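Local coordinates for protein probable TonB-dependent receptor (Pseudomonas aeruginosa, PDB 4K3F) that probably binds methionine in the periplasm as a lipid-anchored substrate-binding lipoprotein of the NlpA family, handing it on for uptake, at residues E83-Y88 with G113-L118; A156-V161 with A168-N173. All blocks are in the same frame, centred on the assembly; numbering follows the deposited sequence.

Interaction 1 of 2, residues E83-Y88 with G113-L118; sequences EPLGAY and GGRALL. With MSE (selenomethionine), chain B.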
# COMPACT_ATOMS: atom_id res chain seq x y z
N GLU A 83 -4.07 -3.26 -3.44
CA GLU A 83 -4.71 -3.41 -2.11
C GLU A 83 -5.77 -2.34 -1.98
O GLU A 83 -5.51 -1.29 -1.42
CB GLU A 83 -3.69 -3.18 -0.98
CG GLU A 83 -2.60 -4.19 -0.91
CD GLU A 83 -1.49 -3.85 0.09
OE1 GLU A 83 -1.64 -2.98 1.01
OE2 GLU A 83 -0.45 -4.46 -0.07
N PRO A 84 -6.98 -2.59 -2.51
CA PRO A 84 -7.98 -1.53 -2.44
C PRO A 84 -8.18 -0.99 -1.02
O PRO A 84 -8.39 -1.76 -0.07
CB PRO A 84 -9.23 -2.20 -2.98
CG PRO A 84 -8.68 -3.18 -3.96
CD PRO A 84 -7.43 -3.73 -3.28
N LEU A 85 -8.06 0.32 -0.88
CA LEU A 85 -8.08 0.95 0.44
C LEU A 85 -9.51 1.07 0.94
O LEU A 85 -10.40 1.55 0.20
CB LEU A 85 -7.45 2.33 0.34
CG LEU A 85 -7.25 2.93 1.74
CD1 LEU A 85 -5.82 3.32 1.91
CD2 LEU A 85 -8.20 4.06 1.84
N GLY A 86 -9.73 0.67 2.19
CA GLY A 86 -11.00 0.76 2.84
C GLY A 86 -11.09 1.81 3.94
O GLY A 86 -10.08 2.21 4.55
N ALA A 87 -12.33 2.18 4.22
CA ALA A 87 -12.72 3.01 5.37
C ALA A 87 -13.38 2.13 6.42
O ALA A 87 -14.28 1.36 6.09
CB ALA A 87 -13.68 4.11 4.90
N TYR A 88 -12.89 2.21 7.66
CA TYR A 88 -13.31 1.35 8.74
C TYR A 88 -13.83 2.19 9.88
O TYR A 88 -13.47 3.34 10.05
CB TYR A 88 -12.14 0.47 9.24
CG TYR A 88 -11.50 -0.34 8.15
CD1 TYR A 88 -10.44 0.17 7.41
CD2 TYR A 88 -11.96 -1.60 7.83
CE1 TYR A 88 -9.86 -0.56 6.39
CE2 TYR A 88 -11.38 -2.32 6.80
CZ TYR A 88 -10.34 -1.80 6.08
OH TYR A 88 -9.74 -2.52 5.05
N GLY A 113 -2.55 10.05 1.85
CA GLY A 113 -3.51 11.06 2.28
C GLY A 113 -4.41 11.46 1.11
O GLY A 113 -5.63 11.46 1.23
N GLY A 114 -3.82 11.76 -0.05
CA GLY A 114 -4.59 12.17 -1.21
C GLY A 114 -5.53 11.09 -1.67
O GLY A 114 -6.67 11.34 -1.99
N ARG A 115 -5.01 9.86 -1.70
CA ARG A 115 -5.77 8.67 -2.02
C ARG A 115 -7.02 8.51 -1.11
O ARG A 115 -8.11 8.21 -1.58
CB ARG A 115 -4.84 7.50 -1.87
CG ARG A 115 -5.46 6.15 -1.88
CD ARG A 115 -4.37 5.13 -1.59
NE ARG A 115 -4.83 3.85 -2.02
CZ ARG A 115 -4.14 2.72 -1.91
NH1 ARG A 115 -2.95 2.72 -1.31
NH2 ARG A 115 -4.66 1.62 -2.36
N ALA A 116 -6.81 8.70 0.20
CA ALA A 116 -7.89 8.63 1.16
C ALA A 116 -8.94 9.69 0.89
O ALA A 116 -10.14 9.39 0.90
CB ALA A 116 -7.34 8.78 2.58
N LEU A 117 -8.49 10.94 0.61
CA LEU A 117 -9.45 12.01 0.31
C LEU A 117 -10.25 11.67 -0.96
O LEU A 117 -11.45 11.96 -1.05
CB LEU A 117 -8.74 13.34 0.15
CG LEU A 117 -8.17 13.92 1.45
CD1 LEU A 117 -7.26 15.11 1.16
CD2 LEU A 117 -9.31 14.34 2.37
N LEU A 118 -9.59 11.09 -1.95
CA LEU A 118 -10.29 10.68 -3.17
C LEU A 118 -11.35 9.61 -2.92
O LEU A 118 -12.41 9.64 -3.55
CB LEU A 118 -9.30 10.21 -4.25
CG LEU A 118 -8.46 11.34 -4.86
CD1 LEU A 118 -7.45 10.76 -5.83
CD2 LEU A 118 -9.31 12.36 -5.59
N MSE B . 0.59 -1.66 0.68
CA MSE B . 0.26 -0.21 0.79
C MSE B . -0.96 0.03 -0.09
O MSE B . -1.01 -0.48 -1.22
OXT MSE B . -1.88 0.75 0.31
CB MSE B . 1.44 0.68 0.35
CG MSE B . 1.14 2.15 0.49
SE MSE B . 2.61 3.22 -0.25
CE MSE B . 3.95 2.83 1.01
O HOH W 1 -2.85 -0.59 -3.27
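Leu85 packs against the guanidinium of Arg115, the van der Waals contact between the loop-and-strand segment 83-88 and the helical segment 113-118. Leu85 CB lies 3.8 Å from Arg115 NE, over one face of the guanidinium, and CD1 covers the rim of that face. A branched aliphatic side chain suits this place, since it packs on the flat group without competing for its N-H groups.

The polar contacts centre on the bound selenomethionine. Arg115 runs extended, its CG anti to the backbone N (chi1 168°), and this carries the guanidinium from the helix to the ligand. Its NH1 donates to the carboxylate OXT at 2.8 Å, meeting that oxygen near the guanidinium plane in a bent bond (133°). On the other side of the ligand CA, the ammonium N donates to Glu83 OE1 at 2.6 Å. An acid facing the ammonium and a guanidinium facing the carboxylate would complement the charges of a zwitterion.

One ordered water joins all three partners. It accepts from Glu83 N and from Arg115 NH2, and is hydrogen-bonded to the second carboxylate oxygen of the ligand. Around them, Glu190 forms a salt bridge with Arg115 NH2, and His81 is hydrogen-bonded to Glu83 OE2, so each first-shell group has a second partner that helps to hold it in place. Such paired recognition of ammonium and carboxylate is characteristic of the amino acid pocket in periplasmic binding proteins.

Interaction 2 of 2, residues A156-V161 with A168-N173; sequences ATLPRV and ALINTN. With MSE (selenomethionine), chain B.
The short helical turn at Leu158 and Pro159 packs against the end of strand 167-170, the backbones coming nearest at Leu158 and Ile170, whose CA atoms are 6.3 Å apart. Beyond this strand the chain passes through Asn171 into helix 172-177.

Apolar side chains carry the contact. Leu158 CB meets Ile170 CG1 at 3.9 Å, while Pro159 CG reaches the other branch of the isoleucine, CG2, at 4.1 Å. Ile170 can serve both because its CB points at the helical turn and forks there: CG1 stands beside the backbone N (chi1 -57°) and CG2 anti to it. The proline ring, crossing the isoleucine at a slant, offers a compact, rigid apolar surface. Leu158 also sends CD1 to within 3.2 Å of Leu169 O, a carbonyl oxygen buried here without a polar partner. Val105 and Pro107 of strand 103-107 pack on Leu158 as well.

The far end of segment 168-173 turns to the ligand. Asn171 ND2 donates to the selenomethionine OXT at 2.9 Å in an almost straight bond (169°), and Asn173 OD1 takes a weak bond of 3.4 Å from the ligand N. The amides suit these roles: Asn171 offers an N-H to a carboxylate, and Asn173 a carbonyl oxygen to an ammonium. Tyr40 OH is hydrogen-bonded to the same OD1. The layout, a helical turn packed on a sheet whose strand leads at its end into ligand-binding residues, belongs to the alpha/beta lobe of a periplasmic binding protein.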
# COMPACT_ATOMS: atom_id res chain seq x y z
N ALA A 156 0.91 3.63 9.73
CA ALA A 156 1.00 2.44 10.55
C ALA A 156 0.25 2.56 11.87
O ALA A 156 -0.09 1.55 12.47
CB ALA A 156 2.46 2.12 10.84
N THR A 157 -0.03 3.79 12.29
CA THR A 157 -0.67 4.04 13.57
C THR A 157 -2.20 4.01 13.52
O THR A 157 -2.85 4.04 14.55
CB THR A 157 -0.26 5.39 14.18
OG1 THR A 157 -0.89 6.47 13.51
CG2 THR A 157 1.26 5.58 14.22
N LEU A 158 -2.76 3.98 12.31
CA LEU A 158 -4.19 4.11 12.20
C LEU A 158 -5.00 2.95 12.84
O LEU A 158 -6.06 3.21 13.44
CB LEU A 158 -4.61 4.39 10.75
CG LEU A 158 -3.98 5.61 10.06
CD1 LEU A 158 -4.79 5.97 8.79
CD2 LEU A 158 -3.85 6.81 10.95
N PRO A 159 -4.53 1.71 12.75
CA PRO A 159 -5.36 0.64 13.40
C PRO A 159 -5.48 0.84 14.90
O PRO A 159 -6.52 0.52 15.47
CB PRO A 159 -4.58 -0.64 13.09
CG PRO A 159 -3.90 -0.33 11.78
CD PRO A 159 -3.51 1.11 11.86
N ARG A 160 -4.44 1.40 15.51
CA ARG A 160 -4.42 1.63 16.94
C ARG A 160 -5.32 2.77 17.37
O ARG A 160 -5.68 2.84 18.56
CB ARG A 160 -2.99 1.90 17.45
CG ARG A 160 -2.21 0.62 17.74
CD ARG A 160 -0.92 0.90 18.52
NE ARG A 160 -0.14 1.99 17.92
CZ ARG A 160 0.87 1.85 17.06
NH1 ARG A 160 1.30 0.65 16.69
NH2 ARG A 160 1.48 2.93 16.59
N VAL A 161 -5.66 3.67 16.45
CA VAL A 161 -6.56 4.78 16.82
C VAL A 161 -7.97 4.54 16.37
O VAL A 161 -8.84 5.35 16.64
CB VAL A 161 -6.11 6.20 16.38
CG1 VAL A 161 -4.73 6.53 16.91
CG2 VAL A 161 -6.19 6.38 14.89
N ALA A 168 -11.68 5.58 10.09
CA ALA A 168 -10.29 5.58 9.67
C ALA A 168 -10.13 4.93 8.31
O ALA A 168 -10.71 3.89 8.03
CB ALA A 168 -9.40 4.92 10.69
N LEU A 169 -9.35 5.58 7.45
CA LEU A 169 -9.05 5.03 6.14
C LEU A 169 -7.64 4.45 6.23
O LEU A 169 -6.68 5.19 6.37
CB LEU A 169 -9.17 6.09 5.04
CG LEU A 169 -10.62 6.32 4.52
CD1 LEU A 169 -11.54 6.85 5.62
CD2 LEU A 169 -10.60 7.25 3.32
N ILE A 170 -7.57 3.13 6.18
CA ILE A 170 -6.37 2.39 6.60
C ILE A 170 -5.83 1.58 5.44
O ILE A 170 -6.58 0.84 4.81
CB ILE A 170 -6.70 1.44 7.73
CG1 ILE A 170 -7.31 2.25 8.88
CG2 ILE A 170 -5.46 0.70 8.16
CD1 ILE A 170 -7.73 1.43 10.06
N ASN A 171 -4.55 1.76 5.15
CA ASN A 171 -3.87 0.98 4.13
C ASN A 171 -4.07 -0.49 4.42
O ASN A 171 -3.94 -0.97 5.58
CB ASN A 171 -2.38 1.29 4.07
CG ASN A 171 -2.10 2.70 3.63
OD1 ASN A 171 -2.04 3.65 4.45
ND2 ASN A 171 -1.98 2.89 2.33
N THR A 172 -4.33 -1.24 3.37
CA THR A 172 -4.74 -2.65 3.55
C THR A 172 -3.65 -3.52 4.23
O THR A 172 -3.95 -4.42 5.04
CB THR A 172 -5.17 -3.22 2.19
OG1 THR A 172 -6.35 -2.52 1.81
CG2 THR A 172 -5.43 -4.71 2.26
N ASN A 173 -2.37 -3.30 3.92
CA ASN A 173 -1.32 -4.06 4.58
C ASN A 173 -1.40 -3.95 6.09
O ASN A 173 -1.32 -4.98 6.78
CB ASN A 173 0.08 -3.70 4.08
CG ASN A 173 0.54 -2.33 4.53
OD1 ASN A 173 0.08 -1.30 4.05
ND2 ASN A 173 1.45 -2.32 5.48
N MSE B . 0.59 -1.66 0.68
CA MSE B . 0.26 -0.21 0.79
C MSE B . -0.96 0.03 -0.09
O MSE B . -1.01 -0.48 -1.22
OXT MSE B . -1.88 0.75 0.31
CB MSE B . 1.44 0.68 0.35
CG MSE B . 1.14 2.15 0.49
SE MSE B . 2.61 3.22 -0.25
CE MSE B . 3.95 2.83 1.01

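Overall arrangement
Both segments of interaction 1 precede those of interaction 2 along the chain, and the centres of the two contacts lie 10 Å apart. Both reach the same mixed five-stranded sheet, in which strands 86-88 and 167-170 are antiparallel neighbours; probable backbone hydrogen bonds run from Tyr88 N to Ala168 O and from Ile170 N to Gly86 O. Helix 110-122 packs on this sheet through Ala116 with Leu169, and helix 158-161 packs on the same sheet, on the side to which Ile170 points. At the ligand the contacts converge: Glu83 and Asn173 meet its ammonium, Arg115 and Asn171 its carboxylate. One sheet thus helps place ligand-binding residues from separate parts of the sequence, consistent with specific amino acid binding.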